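Local coordinates for glycosylation Associate Protein 1 (Streptococcus agalactiae serotype V, PDB 6OYC) that probably works as a lectin-like accessory Sec component, in complex with its Gap partners, in the glycosylation and secretion of a streptococcal surface glycoprotein, at residues 131-136 with 143-148; 19-24 with 122-127. One frame throughout, in Å; residues are numbered along the deposited sequence.

Contact 1: residues 131-136 with 143-148; sequences LTHIDY and AKKYLF
Strands 131-136 and 143-148 pair as the two arms of an antiparallel beta hairpin, joined by backbone bonds from Thr132 with Phe148 to Tyr136 with Ala143, inside the long antiparallel sheet of the chain. Ile134 and Tyr146 form a hydrogen-bonded pair, Ile134 N reaching Tyr146 O at 3.0 Å and Tyr146 N reaching Ile134 O at 2.8 Å. Towards the hairpin turn the pairing slips: Tyr136 O accepts from both Ala143 N (2.8 Å) and Lys144 N (3.2 Å), a classic beta bulge. On the face of His133, Asp135 and Leu147, Lys145 NZ makes a salt bridge with Asp135 OD1 at 2.7 Å, meeting the carboxylate on its syn side, 18° out of plane. CG of Lys145 stands anti to the backbone N (chi1 -177°), and the chain then bends in its last two torsions, bringing the amine in beside the carboxylate and near the His133 ring. The face of Ile134, Tyr136 and Tyr146 is largely apolar and aromatic, with Lys144 also on it. Leu131 CD2 sits over the Phe148 ring, 3.7 Å from its centroid in a CH-pi contact, while Ile134 CD1 reaches Phe148 CE2 at 3.7 Å. Further along, Tyr136 and Tyr146 run side by side; Tyr136 CB meets the edge of the Tyr146 ring at CE1, 3.9 Å away. Ile91, from a loop, touches both Leu131 and Phe148.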
loop_
_atom_site.group_PDB
_atom_site.type_symbol
_atom_site.label_atom_id
_atom_site.label_comp_id
_atom_site.label_asym_id
_atom_site.label_seq_id
_atom_site.Cartn_x
_atom_site.Cartn_y
_atom_site.Cartn_z
ATOM N N LEU A 131 13.405 -12.717 6.767
ATOM C CA LEU A 131 12.587 -13.918 6.880
ATOM C C LEU A 131 11.214 -13.562 7.458
ATOM O O LEU A 131 11.116 -13.025 8.572
ATOM C CB LEU A 131 13.299 -14.942 7.771
ATOM C CG LEU A 131 12.486 -16.188 8.114
ATOM C CD1 LEU A 131 12.409 -17.087 6.877
ATOM C CD2 LEU A 131 13.107 -16.921 9.280
ATOM N N THR A 132 10.154 -13.844 6.698
ATOM C CA THR A 132 8.787 -13.575 7.139
ATOM C C THR A 132 8.064 -14.837 7.592
ATOM O O THR A 132 7.479 -14.865 8.684
ATOM C CB THR A 132 7.977 -12.905 6.024
ATOM O OG1 THR A 132 8.177 -13.616 4.792
ATOM C CG2 THR A 132 8.409 -11.454 5.853
ATOM N N HIS A 133 8.080 -15.889 6.785
ATOM C CA HIS A 133 7.436 -17.106 7.251
ATOM C C HIS A 133 8.072 -18.329 6.607
ATOM O O HIS A 133 8.709 -18.248 5.552
ATOM C CB HIS A 133 5.911 -17.075 7.022
ATOM C CG HIS A 133 5.487 -17.041 5.584
ATOM N ND1 HIS A 133 5.259 -15.863 4.897
ATOM C CD2 HIS A 133 5.159 -18.040 4.731
ATOM C CE1 HIS A 133 4.843 -16.141 3.675
ATOM N NE2 HIS A 133 4.766 -17.455 3.550
ATOM N N ILE A 134 7.908 -19.465 7.287
ATOM C CA ILE A 134 8.279 -20.766 6.748
ATOM C C ILE A 134 7.041 -21.663 6.716
ATOM O O ILE A 134 6.393 -21.883 7.755
ATOM C CB ILE A 134 9.398 -21.421 7.564
ATOM C CG1 ILE A 134 10.663 -20.565 7.529
ATOM C CG2 ILE A 134 9.636 -22.827 7.070
ATOM C CD1 ILE A 134 11.632 -20.928 8.625
ATOM N N ASP A 135 6.723 -22.187 5.522
ATOM C CA ASP A 135 5.720 -23.236 5.386
ATOM C C ASP A 135 6.404 -24.567 5.647
ATOM O O ASP A 135 7.345 -24.933 4.936
ATOM C CB ASP A 135 5.088 -23.235 3.998
ATOM C CG ASP A 135 4.214 -22.011 3.745
ATOM O OD1 ASP A 135 3.872 -21.279 4.709
ATOM O OD2 ASP A 135 3.883 -21.782 2.560
ATOM N N TYR A 136 5.955 -25.277 6.671
ATOM C CA TYR A 136 6.590 -26.512 7.096
ATOM C C TYR A 136 5.684 -27.671 6.706
ATOM O O TYR A 136 4.470 -27.620 6.927
ATOM C CB TYR A 136 6.860 -26.486 8.600
ATOM C CG TYR A 136 7.972 -27.402 9.020
ATOM C CD1 TYR A 136 7.733 -28.749 9.268
ATOM C CD2 TYR A 136 9.263 -26.922 9.180
ATOM C CE1 TYR A 136 8.755 -29.590 9.650
ATOM C CE2 TYR A 136 10.291 -27.753 9.579
ATOM C CZ TYR A 136 10.038 -29.083 9.809
ATOM O OH TYR A 136 11.072 -29.905 10.204
ATOM N N ALA A 143 1.859 -28.527 6.957
ATOM C CA ALA A 143 1.425 -28.893 8.295
ATOM C C ALA A 143 1.333 -27.693 9.216
ATOM O O ALA A 143 0.367 -27.578 9.988
ATOM C CB ALA A 143 2.376 -29.925 8.902
ATOM N N LYS A 144 2.293 -26.775 9.123
ATOM C CA LYS A 144 2.236 -25.558 9.917
ATOM C C LYS A 144 3.004 -24.459 9.196
ATOM O O LYS A 144 3.865 -24.721 8.349
ATOM C CB LYS A 144 2.775 -25.789 11.335
ATOM C CG LYS A 144 3.998 -26.681 11.418
ATOM C CD LYS A 144 4.247 -27.144 12.835
ATOM C CE LYS A 144 5.352 -28.202 12.899
ATOM N NZ LYS A 144 5.336 -28.942 14.202
ATOM N N LYS A 145 2.655 -23.217 9.524
ATOM C CA LYS A 145 3.318 -22.032 8.999
ATOM C C LYS A 145 3.887 -21.263 10.179
ATOM O O LYS A 145 3.145 -20.882 11.089
ATOM C CB LYS A 145 2.349 -21.159 8.185
ATOM C CG LYS A 145 3.006 -19.942 7.545
ATOM C CD LYS A 145 1.985 -18.896 7.055
ATOM C CE LYS A 145 1.062 -19.434 5.971
ATOM N NZ LYS A 145 1.776 -19.612 4.652
ATOM N N TYR A 146 5.205 -21.071 10.179
ATOM C CA TYR A 146 5.890 -20.256 11.175
ATOM C C TYR A 146 5.869 -18.805 10.716
ATOM O O TYR A 146 6.394 -18.503 9.646
ATOM C CB TYR A 146 7.335 -20.705 11.336
ATOM C CG TYR A 146 7.535 -22.048 11.994
ATOM C CD1 TYR A 146 7.506 -23.223 11.245
ATOM C CD2 TYR A 146 7.803 -22.144 13.357
ATOM C CE1 TYR A 146 7.712 -24.455 11.840
ATOM C CE2 TYR A 146 8.005 -23.373 13.965
ATOM C CZ TYR A 146 7.956 -24.524 13.206
ATOM O OH TYR A 146 8.162 -25.746 13.794
ATOM N N LEU A 147 5.265 -17.913 11.507
ATOM C CA LEU A 147 5.208 -16.479 11.198
ATOM C C LEU A 147 6.218 -15.752 12.072
ATOM O O LEU A 147 6.105 -15.779 13.305
ATOM C CB LEU A 147 3.841 -15.859 11.474
ATOM C CG LEU A 147 2.636 -15.942 10.556
ATOM C CD1 LEU A 147 2.969 -15.380 9.166
ATOM C CD2 LEU A 147 2.122 -17.394 10.504
ATOM N N PHE A 148 7.166 -15.078 11.447
ATOM C CA PHE A 148 8.201 -14.370 12.177
ATOM C C PHE A 148 7.884 -12.886 12.205
ATOM O O PHE A 148 7.486 -12.313 11.186
ATOM C CB PHE A 148 9.572 -14.625 11.547
ATOM C CG PHE A 148 10.004 -16.059 11.648
ATOM C CD1 PHE A 148 10.701 -16.507 12.772
ATOM C CD2 PHE A 148 9.692 -16.972 10.637
ATOM C CE1 PHE A 148 11.097 -17.825 12.877
ATOM C CE2 PHE A 148 10.080 -18.303 10.746
ATOM C CZ PHE A 148 10.783 -18.728 11.865
#

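Contact 2: residues 19-24 with 122-127; sequences NYLWYF and KVQFGE
Glu127 OE1 receives the hydroxyl of Tyr20 in a short hydrogen bond, OH to OE1 2.5 Å, nearly along the carboxylate C-O direction and at the edge of the phenol ring. Ring and carboxylate are nearly coplanar, 25° apart; a long, weak ion pair with Arg65 also involves OE1. The extended Glu127 chain, with CG opposite the backbone N (chi1 -168°), carries the carboxylate from just beyond the end of strand 118-125 to the tyrosine. At the other end of the contact Gln124 NE2 gives a hydrogen bond to Tyr23 OH at 3.0 Å, almost straight (177°) and in the amide plane. A bend at chi2 of Gln124 turns its amide to Tyr23, and Leu21 CD2 packs against Gln124 CD at 3.7 Å. Segment 19-24 is a loop between strand 2-5 and helix 33-43 that makes a type I beta turn from Leu21 to Phe24, closed by Phe24 N to Leu21 O; here it packs on the end of strand 118-125 and the residues that follow. Trp22 lays its indole edge against the backbone, CD1 lying 3.2 Å from Phe125 O, while its NE1 bonds to Phe109 O. Water links backbone N-H groups to side-chain oxygens as well: one molecule takes the N-H of Trp22 at 3.0 Å from N and lies within hydrogen-bonding reach of Gln124 OE1. Another accepts from Glu127 N at 2.8 Å and donates to Asn19 OD1 at 3.1 Å.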
loop_
_atom_site.group_PDB
_atom_site.type_symbol
_atom_site.label_atom_id
_atom_site.label_comp_id
_atom_site.label_asym_id
_atom_site.label_seq_id
_atom_site.Cartn_x
_atom_site.Cartn_y
_atom_site.Cartn_z
ATOM N N ASN A 19 0.646 -8.505 5.238
ATOM C CA ASN A 19 1.852 -8.639 4.439
ATOM C C ASN A 19 1.593 -9.538 3.232
ATOM O O ASN A 19 0.662 -10.350 3.212
ATOM C CB ASN A 19 3.011 -9.176 5.287
ATOM C CG ASN A 19 4.381 -8.797 4.707
ATOM O OD1 ASN A 19 4.467 -7.969 3.805
ATOM N ND2 ASN A 19 5.451 -9.399 5.226
ATOM N N TYR A 20 2.403 -9.340 2.200
ATOM C CA TYR A 20 2.280 -10.030 0.923
ATOM C C TYR A 20 3.627 -10.646 0.564
ATOM O O TYR A 20 4.673 -10.221 1.056
ATOM C CB TYR A 20 1.838 -9.049 -0.165
ATOM C CG TYR A 20 2.605 -7.744 -0.068
ATOM C CD1 TYR A 20 3.924 -7.645 -0.534
ATOM C CD2 TYR A 20 2.029 -6.611 0.515
ATOM C CE1 TYR A 20 4.639 -6.455 -0.423
ATOM C CE2 TYR A 20 2.735 -5.415 0.621
ATOM C CZ TYR A 20 4.035 -5.340 0.158
ATOM O OH TYR A 20 4.720 -4.147 0.277
ATOM N N LEU A 21 3.610 -11.646 -0.301
ATOM C CA LEU A 21 4.877 -12.165 -0.814
ATOM C C LEU A 21 5.611 -11.080 -1.597
ATOM O O LEU A 21 4.998 -10.295 -2.332
ATOM C CB LEU A 21 4.627 -13.381 -1.705
ATOM C CG LEU A 21 3.730 -14.437 -1.054
ATOM C CD1 LEU A 21 3.484 -15.612 -2.022
ATOM C CD2 LEU A 21 4.357 -14.905 0.244
ATOM N N TRP A 22 6.942 -11.048 -1.450
ATOM C CA TRP A 22 7.714 -9.951 -2.020
ATOM C C TRP A 22 7.542 -9.847 -3.528
ATOM O O TRP A 22 7.678 -8.753 -4.094
ATOM C CB TRP A 22 9.193 -10.097 -1.665
ATOM C CG TRP A 22 9.989 -11.140 -2.442
ATOM C CD1 TRP A 22 10.376 -12.375 -1.992
ATOM C CD2 TRP A 22 10.541 -11.009 -3.769
ATOM N NE1 TRP A 22 11.112 -13.022 -2.954
ATOM C CE2 TRP A 22 11.232 -12.207 -4.051
ATOM C CE3 TRP A 22 10.519 -9.996 -4.736
ATOM C CZ2 TRP A 22 11.899 -12.424 -5.264
ATOM C CZ3 TRP A 22 11.180 -10.205 -5.941
ATOM C CH2 TRP A 22 11.859 -11.415 -6.197
ATOM N N TYR A 23 7.240 -10.955 -4.190
ATOM C CA TYR A 23 7.116 -10.989 -5.638
ATOM C C TYR A 23 5.666 -10.975 -6.096
ATOM O O TYR A 23 5.399 -11.251 -7.268
ATOM C CB TYR A 23 7.813 -12.236 -6.185
ATOM C CG TYR A 23 7.356 -13.532 -5.519
ATOM C CD1 TYR A 23 6.225 -14.211 -5.963
ATOM C CD2 TYR A 23 8.056 -14.068 -4.442
ATOM C CE1 TYR A 23 5.804 -15.404 -5.358
ATOM C CE2 TYR A 23 7.655 -15.261 -3.830
ATOM C CZ TYR A 23 6.536 -15.928 -4.294
ATOM O OH TYR A 23 6.136 -17.103 -3.687
ATOM N N PHE A 24 4.721 -10.703 -5.198
ATOM C CA PHE A 24 3.310 -10.868 -5.534
ATOM C C PHE A 24 2.460 -9.840 -4.787
ATOM O O PHE A 24 1.405 -10.168 -4.231
ATOM C CB PHE A 24 2.839 -12.295 -5.225
ATOM C CG PHE A 24 1.797 -12.812 -6.169
ATOM C CD1 PHE A 24 1.964 -12.694 -7.542
ATOM C CD2 PHE A 24 0.642 -13.398 -5.688
ATOM C CE1 PHE A 24 1.005 -13.167 -8.425
ATOM C CE2 PHE A 24 -0.329 -13.873 -6.567
ATOM C CZ PHE A 24 -0.141 -13.753 -7.941
ATOM N N LYS A 122 9.249 -24.438 2.779
ATOM C CA LYS A 122 9.444 -23.347 1.836
ATOM C C LYS A 122 9.702 -22.080 2.633
ATOM O O LYS A 122 8.946 -21.754 3.546
ATOM C CB LYS A 122 8.243 -23.171 0.928
ATOM C CG LYS A 122 7.925 -24.380 0.126
ATOM C CD LYS A 122 6.930 -24.070 -0.989
ATOM C CE LYS A 122 6.441 -25.369 -1.651
ATOM N NZ LYS A 122 5.818 -25.176 -3.019
ATOM N N VAL A 123 10.781 -21.386 2.307
ATOM C CA VAL A 123 11.231 -20.232 3.069
ATOM C C VAL A 123 10.884 -18.988 2.277
ATOM O O VAL A 123 11.213 -18.903 1.092
ATOM C CB VAL A 123 12.736 -20.321 3.353
ATOM C CG1 VAL A 123 13.210 -19.082 4.087
ATOM C CG2 VAL A 123 13.035 -21.603 4.146
ATOM N N GLN A 124 10.217 -18.029 2.920
ATOM C CA GLN A 124 9.738 -16.830 2.244
ATOM C C GLN A 124 10.389 -15.597 2.844
ATOM O O GLN A 124 10.589 -15.515 4.066
ATOM C CB GLN A 124 8.218 -16.706 2.325
ATOM C CG GLN A 124 7.483 -17.710 1.410
ATOM C CD GLN A 124 7.314 -17.187 0.001
ATOM O OE1 GLN A 124 7.831 -16.112 -0.338
ATOM N NE2 GLN A 124 6.571 -17.927 -0.831
ATOM N N PHE A 125 10.705 -14.634 1.973
ATOM C CA PHE A 125 11.393 -13.416 2.368
ATOM C C PHE A 125 10.525 -12.195 2.088
ATOM O O PHE A 125 9.743 -12.171 1.135
ATOM C CB PHE A 125 12.752 -13.299 1.655
ATOM C CG PHE A 125 13.630 -14.504 1.858
ATOM C CD1 PHE A 125 13.538 -15.604 1.009
ATOM C CD2 PHE A 125 14.493 -14.568 2.930
ATOM C CE1 PHE A 125 14.326 -16.735 1.210
ATOM C CE2 PHE A 125 15.289 -15.678 3.130
ATOM C CZ PHE A 125 15.200 -16.766 2.263
ATOM N N GLY A 126 10.657 -11.187 2.949
ATOM C CA GLY A 126 9.905 -9.964 2.802
ATOM C C GLY A 126 10.461 -9.039 1.729
ATOM O O GLY A 126 11.489 -9.290 1.094
ATOM N N GLU A 127 9.745 -7.928 1.547
ATOM C CA GLU A 127 10.198 -6.878 0.650
ATOM C C GLU A 127 11.595 -6.397 1.034
ATOM O O GLU A 127 12.422 -6.111 0.162
ATOM C CB GLU A 127 9.196 -5.719 0.666
ATOM C CG GLU A 127 9.402 -4.688 -0.438
ATOM C CD GLU A 127 8.376 -3.561 -0.381
ATOM O OE1 GLU A 127 7.183 -3.862 -0.137
ATOM O OE2 GLU A 127 8.758 -2.380 -0.585
HETATM O O HOH W 1 7.409 -7.518 3.011
HETATM O O HOH W 2 6.711 -12.377 2.677
HETATM O O HOH W 3 7.773 -13.405 0.239
#

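In the fold
Contacts 1 and 2 share one sheet, their centres about 11 Å apart: strand 118-125, which takes part in contact 2, pairs with strand 131-138 of contact 1, Lys122 N meeting Asp135 O at 2.9 Å and Gln124 N meeting His133 O at 3.0 Å. Both are partly buried, and contact 2 lies nearer the centre of the chain. Contact 1 joins sequence neighbours through regular backbone pairing, with mainly apolar and aromatic packing on one face and a salt bridge on the other. Contact 2 ties together segments 98 residues apart through side-chain hydrogen bonds and water. Thr132 CG2 packs on Asn19 ND2, bringing the loop against the hairpin as well.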